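Local coordinates for enoyl-CoA hydratase/isomerase family protein (Ruegeria pomeroyi, PDB 3L3S) that belongs to the crotonase superfamily and probably acts as a hydro-lyase on fatty acyl-CoA thioesters, at residues L38-A41 with L42-A45; A195-V198 with A199-G203. One frame throughout, in Å; residues are numbered along the deposited sequence.

Interaction 1. Residues L38-A41 with L42-A45; sequences LHDA and LRRA
The guanidinium of Arg43 lies flat on the imidazole of His39, one turn earlier in the helix, with centres 3.6 Å apart and planes inclined by 25°. Arg43 NH2 sits over the ring face, offset toward its rim and 3.1 Å from His39 ND1, an approach from above that makes no hydrogen bond. The arginine chain, extended from CG to NE, runs back along the helix to reach the ring. His39 NE2 is hydrogen-bonded to Asp99 of helix 84-101, which fixes the rotation of the imidazole; with an alanine here, Asp99 would probably lose this partner and the Arg43 guanidinium would be set free to turn.

Among charged groups, Asp40 OD2 stays 4.2 Å from Arg43 NH1, beyond a salt bridge, the carboxylate and guanidinium planes nearly perpendicular. Arg44, bent at chi3 (-69°), folds back so that NE makes a weak bond of 3.2 Å to Asp40 O, which also accepts Arg44 N; its NH2 passes Ala41 CA at 3.6 Å and forms a salt bridge with Glu11 of strand 9-14.

In the backbone, Arg43 N donates to His39 O at 2.9 Å, while Leu42 N shares weaker bonds with Leu38 O and His39 O. Leu38 and Ala41 pack on the sheet. This is the amphipathic helix of a right-handed beta-alpha-beta crossover, joining parallel strands 17-22 and 53-58 of the crotonase fold.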
ATOM      1  N   LEU B  38      -7.592  -9.301 -27.985  1.00 26.46           N
ATOM      2  CA  LEU B  38      -7.268  -9.657 -26.604  1.00 26.74           C
ATOM      3  C   LEU B  38      -8.512  -9.793 -25.757  1.00 26.15           C
ATOM      4  O   LEU B  38      -8.560 -10.645 -24.875  1.00 27.57           O
ATOM      5  CB  LEU B  38      -6.326  -8.640 -25.971  1.00 26.19           C
ATOM      6  CG  LEU B  38      -4.818  -8.790 -26.186  1.00 28.59           C
ATOM      7  CD1 LEU B  38      -4.131  -7.519 -25.704  1.00 27.23           C
ATOM      8  CD2 LEU B  38      -4.279 -10.017 -25.436  1.00 28.33           C
ATOM      9  N   HIS B  39      -9.534  -8.995 -26.067  1.00 25.11           N
ATOM     10  CA  HIS B  39     -10.786  -9.035 -25.324  1.00 28.84           C
ATOM     11  C   HIS B  39     -11.636 -10.238 -25.725  1.00 30.11           C
ATOM     12  O   HIS B  39     -12.262 -10.858 -24.869  1.00 31.74           O
ATOM     13  CB  HIS B  39     -11.558  -7.726 -25.489  1.00 30.14           C
ATOM     14  CG  HIS B  39     -12.389  -7.345 -24.300  1.00 31.78           C
ATOM     15  ND1 HIS B  39     -12.982  -6.108 -24.186  1.00 34.51           N
ATOM     16  CD2 HIS B  39     -12.776  -8.047 -23.206  1.00 33.05           C
ATOM     17  CE1 HIS B  39     -13.707  -6.068 -23.082  1.00 34.75           C
ATOM     18  NE2 HIS B  39     -13.599  -7.232 -22.469  1.00 32.96           N
ATOM     19  N   ASP B  40     -11.595 -10.593 -27.010  1.00 32.01           N
ATOM     20  CA  ASP B  40     -12.328 -11.736 -27.547  1.00 33.28           C
ATOM     21  C   ASP B  40     -11.778 -13.032 -26.964  1.00 32.51           C
ATOM     22  O   ASP B  40     -12.538 -13.934 -26.614  1.00 32.79           O
ATOM     23  CB  ASP B  40     -12.220 -11.775 -29.075  1.00 37.46           C
ATOM     24  CG  ASP B  40     -13.504 -11.357 -29.762  1.00 42.22           C
ATOM     25  OD1 ASP B  40     -13.495 -10.323 -30.473  1.00 44.64           O
ATOM     26  OD2 ASP B  40     -14.526 -12.066 -29.591  1.00 45.33           O
ATOM     27  N   ALA B  41     -10.457 -13.067 -26.797  1.00 31.68           N
ATOM     28  CA  ALA B  41      -9.741 -14.216 -26.245  1.00 31.98           C
ATOM     29  C   ALA B  41     -10.023 -14.393 -24.752  1.00 32.30           C
ATOM     30  O   ALA B  41     -10.018 -15.511 -24.238  1.00 32.32           O
ATOM     31  CB  ALA B  41      -8.240 -14.055 -26.483  1.00 32.29           C
ATOM     32  N   LEU B  42     -10.286 -13.276 -24.081  1.00 33.17           N
ATOM     33  CA  LEU B  42     -10.581 -13.244 -22.656  1.00 34.42           C
ATOM     34  C   LEU B  42     -12.045 -13.606 -22.365  1.00 34.36           C
ATOM     35  O   LEU B  42     -12.319 -14.313 -21.395  1.00 33.27           O
ATOM     36  CB  LEU B  42     -10.232 -11.866 -22.081  1.00 35.19           C
ATOM     37  CG  LEU B  42     -10.430 -11.629 -20.584  1.00 34.21           C
ATOM     38  CD1 LEU B  42      -9.463 -12.486 -19.775  1.00 35.07           C
ATOM     39  CD2 LEU B  42     -10.242 -10.168 -20.295  1.00 34.77           C
ATOM     40  N   ARG B  43     -12.967 -13.125 -23.207  1.00 36.55           N
ATOM     41  CA  ARG B  43     -14.403 -13.415 -23.056  1.00 38.85           C
ATOM     42  C   ARG B  43     -14.664 -14.901 -23.252  1.00 38.65           C
ATOM     43  O   ARG B  43     -15.472 -15.495 -22.533  1.00 40.36           O
ATOM     44  CB  ARG B  43     -15.247 -12.619 -24.053  1.00 40.06           C
ATOM     45  CG  ARG B  43     -15.403 -11.148 -23.713  1.00 46.61           C
ATOM     46  CD  ARG B  43     -16.356 -10.472 -24.683  1.00 49.71           C
ATOM     47  NE  ARG B  43     -16.168  -9.022 -24.733  1.00 52.22           N
ATOM     48  CZ  ARG B  43     -15.562  -8.372 -25.725  1.00 54.11           C
ATOM     49  NH1 ARG B  43     -15.067  -9.032 -26.766  1.00 54.90           N
ATOM     50  NH2 ARG B  43     -15.470  -7.049 -25.689  1.00 54.07           N
ATOM     51  N   ARG B  44     -13.901 -15.501 -24.167  1.00 38.12           N
ATOM     52  CA  ARG B  44     -13.995 -16.923 -24.477  1.00 38.56           C
ATOM     53  C   ARG B  44     -13.321 -17.763 -23.405  1.00 37.84           C
ATOM     54  O   ARG B  44     -13.804 -18.842 -23.078  1.00 40.43           O
ATOM     55  CB  ARG B  44     -13.379 -17.225 -25.850  1.00 39.60           C
ATOM     56  CG  ARG B  44     -14.181 -16.670 -27.033  1.00 41.81           C
ATOM     57  CD  ARG B  44     -13.583 -17.041 -28.395  1.00 41.93           C
ATOM     58  NE  ARG B  44     -12.309 -16.373 -28.675  1.00 41.39           N
ATOM     59  CZ  ARG B  44     -11.160 -17.002 -28.918  1.00 42.54           C
ATOM     60  NH1 ARG B  44     -11.095 -18.334 -28.923  1.00 43.06           N
ATOM     61  NH2 ARG B  44     -10.063 -16.294 -29.137  1.00 41.31           N
ATOM     62  N   ALA B  45     -12.240 -17.241 -22.827  1.00 37.78           N
ATOM     63  CA  ALA B  45     -11.484 -17.932 -21.778  1.00 37.15           C
ATOM     64  C   ALA B  45     -12.252 -18.005 -20.465  1.00 36.72           C
ATOM     65  O   ALA B  45     -12.231 -19.034 -19.784  1.00 37.17           O
ATOM     66  CB  ALA B  45     -10.151 -17.257 -21.557  1.00 36.06           C
TER

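Interaction 2. Residues A195-V198 with A199-G203; sequences ATHV and ADLAG
With CG anti to the backbone N in both His197 (chi1 -175°) and Leu201 (chi1 -164°), the two side chains leave successive turns of the helix side by side and point the same way. Leu201 CD1 thereby comes 3.7 Å from His197 NE2, meeting the imidazole obliquely in a van der Waals contact. The His197 ring also meets that of Tyr130 on strand 128-131, and Leu201 packs on the same tyrosine and on Thr170 of a second subunit.

On another side of the helix the Asp200 carboxylate turns back over the preceding turn. Its OD2 lies 3.1 Å from Thr196 O, two acceptors with no bond between them, whereas Asp200 N donates to that same carbonyl at 2.8 Å. Thr196 OG1 turns instead to Ala193 O, its hydrogen-bond acceptor.

The backbone bonds are regular: Leu201 N reaches His197 O at 3.0 Å and Ala202 N reaches Val198 O at 2.8 Å. Val198 and Ala202 face strands 53-58 and 107-111. Cohesion within this stretch thus comes from main-chain bonds, while Val198, Leu201 and Ala202 add apolar contact on the sheet and Leu201 also reaches the second subunit.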
ATOM      1  N   ALA B 195      10.675 -18.979 -18.652  1.00 31.68           N
ATOM      2  CA  ALA B 195       9.625 -19.726 -19.344  1.00 33.59           C
ATOM      3  C   ALA B 195       9.113 -20.924 -18.536  1.00 34.29           C
ATOM      4  O   ALA B 195       7.899 -21.119 -18.432  1.00 34.65           O
ATOM      5  CB  ALA B 195      10.105 -20.175 -20.717  1.00 33.63           C
ATOM      6  N   THR B 196      10.034 -21.681 -17.930  1.00 35.04           N
ATOM      7  CA  THR B 196       9.674 -22.853 -17.113  1.00 36.11           C
ATOM      8  C   THR B 196       8.988 -22.453 -15.817  1.00 33.53           C
ATOM      9  O   THR B 196       7.992 -23.060 -15.444  1.00 35.12           O
ATOM     10  CB  THR B 196      10.892 -23.736 -16.742  1.00 37.77           C
ATOM     11  OG1 THR B 196      11.926 -22.922 -16.172  1.00 41.05           O
ATOM     12  CG2 THR B 196      11.419 -24.477 -17.959  1.00 38.86           C
ATOM     13  N   HIS B 197       9.505 -21.406 -15.170  1.00 32.30           N
ATOM     14  CA  HIS B 197       8.964 -20.891 -13.910  1.00 30.17           C
ATOM     15  C   HIS B 197       7.477 -20.553 -14.020  1.00 28.90           C
ATOM     16  O   HIS B 197       6.688 -20.975 -13.177  1.00 30.05           O
ATOM     17  CB  HIS B 197       9.739 -19.653 -13.455  1.00 30.40           C
ATOM     18  CG  HIS B 197       9.328 -19.143 -12.106  1.00 31.54           C
ATOM     19  ND1 HIS B 197       9.894 -19.602 -10.939  1.00 32.99           N
ATOM     20  CD2 HIS B 197       8.413 -18.212 -11.742  1.00 30.72           C
ATOM     21  CE1 HIS B 197       9.344 -18.979  -9.912  1.00 33.91           C
ATOM     22  NE2 HIS B 197       8.443 -18.130 -10.372  1.00 33.41           N
ATOM     23  N   VAL B 198       7.126 -19.793 -15.059  1.00 28.16           N
ATOM     24  CA  VAL B 198       5.753 -19.376 -15.338  1.00 26.04           C
ATOM     25  C   VAL B 198       4.885 -20.579 -15.712  1.00 26.28           C
ATOM     26  O   VAL B 198       3.790 -20.730 -15.182  1.00 26.27           O
ATOM     27  CB  VAL B 198       5.723 -18.297 -16.460  1.00 26.82           C
ATOM     28  CG1 VAL B 198       4.286 -17.968 -16.896  1.00 25.84           C
ATOM     29  CG2 VAL B 198       6.403 -17.033 -15.969  1.00 25.87           C
ATOM     30  N   ALA B 199       5.415 -21.462 -16.557  1.00 25.85           N
ATOM     31  CA  ALA B 199       4.696 -22.660 -17.000  1.00 26.48           C
ATOM     32  C   ALA B 199       4.373 -23.635 -15.857  1.00 26.31           C
ATOM     33  O   ALA B 199       3.273 -24.188 -15.809  1.00 27.85           O
ATOM     34  CB  ALA B 199       5.473 -23.363 -18.104  1.00 23.92           C
ATOM     35  N   ASP B 200       5.306 -23.782 -14.914  1.00 27.27           N
ATOM     36  CA  ASP B 200       5.144 -24.670 -13.749  1.00 26.99           C
ATOM     37  C   ASP B 200       4.200 -24.061 -12.719  1.00 26.71           C
ATOM     38  O   ASP B 200       3.375 -24.764 -12.133  1.00 24.98           O
ATOM     39  CB  ASP B 200       6.496 -24.959 -13.071  1.00 27.33           C
ATOM     40  CG  ASP B 200       7.450 -25.763 -13.950  1.00 29.47           C
ATOM     41  OD1 ASP B 200       6.986 -26.547 -14.806  1.00 32.13           O
ATOM     42  OD2 ASP B 200       8.678 -25.606 -13.783  1.00 32.80           O
ATOM     43  N   LEU B 201       4.326 -22.744 -12.530  1.00 26.39           N
ATOM     44  CA  LEU B 201       3.514 -21.980 -11.586  1.00 27.39           C
ATOM     45  C   LEU B 201       2.055 -21.933 -12.067  1.00 26.33           C
ATOM     46  O   LEU B 201       1.132 -22.128 -11.274  1.00 27.63           O
ATOM     47  CB  LEU B 201       4.101 -20.576 -11.435  1.00 28.70           C
ATOM     48  CG  LEU B 201       3.712 -19.677 -10.265  1.00 30.87           C
ATOM     49  CD1 LEU B 201       4.958 -19.035  -9.668  1.00 33.25           C
ATOM     50  CD2 LEU B 201       2.744 -18.615 -10.743  1.00 30.58           C
ATOM     51  N   ALA B 202       1.871 -21.722 -13.374  1.00 23.93           N
ATOM     52  CA  ALA B 202       0.550 -21.688 -13.997  1.00 23.83           C
ATOM     53  C   ALA B 202      -0.060 -23.094 -14.033  1.00 24.32           C
ATOM     54  O   ALA B 202      -1.241 -23.268 -13.701  1.00 22.69           O
ATOM     55  CB  ALA B 202       0.635 -21.105 -15.413  1.00 23.59           C
ATOM     56  N   GLY B 203       0.776 -24.086 -14.368  1.00 22.15           N
ATOM     57  CA  GLY B 203       0.363 -25.487 -14.429  1.00 23.85           C
ATOM     58  C   GLY B 203      -0.128 -26.049 -13.103  1.00 23.94           C
ATOM     59  O   GLY B 203      -1.121 -26.782 -13.072  1.00 25.24           O
TER

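Overall arrangement
Interactions 1 and 2 are separate local contacts on two helices, 32-45 and 194-207, in series along the chain. Their centres lie 21 Å apart and their nearest atoms about 13 Å, so they do not touch. The six-stranded mixed sheet connects them indirectly: helix 32-45 leads from strand 17-22 into strand 53-58, and helix 194-207 packs on strands 53-58, 107-111 and 128-131. Both stand off the centre of the chain, by 13 Å for interaction 1 and 16 Å for interaction 2. No other subunit touches residues 38-45, whereas 195-203 reaches one. Neither contact involves a bound ligand, and each is best read as packing of the crotonase fold.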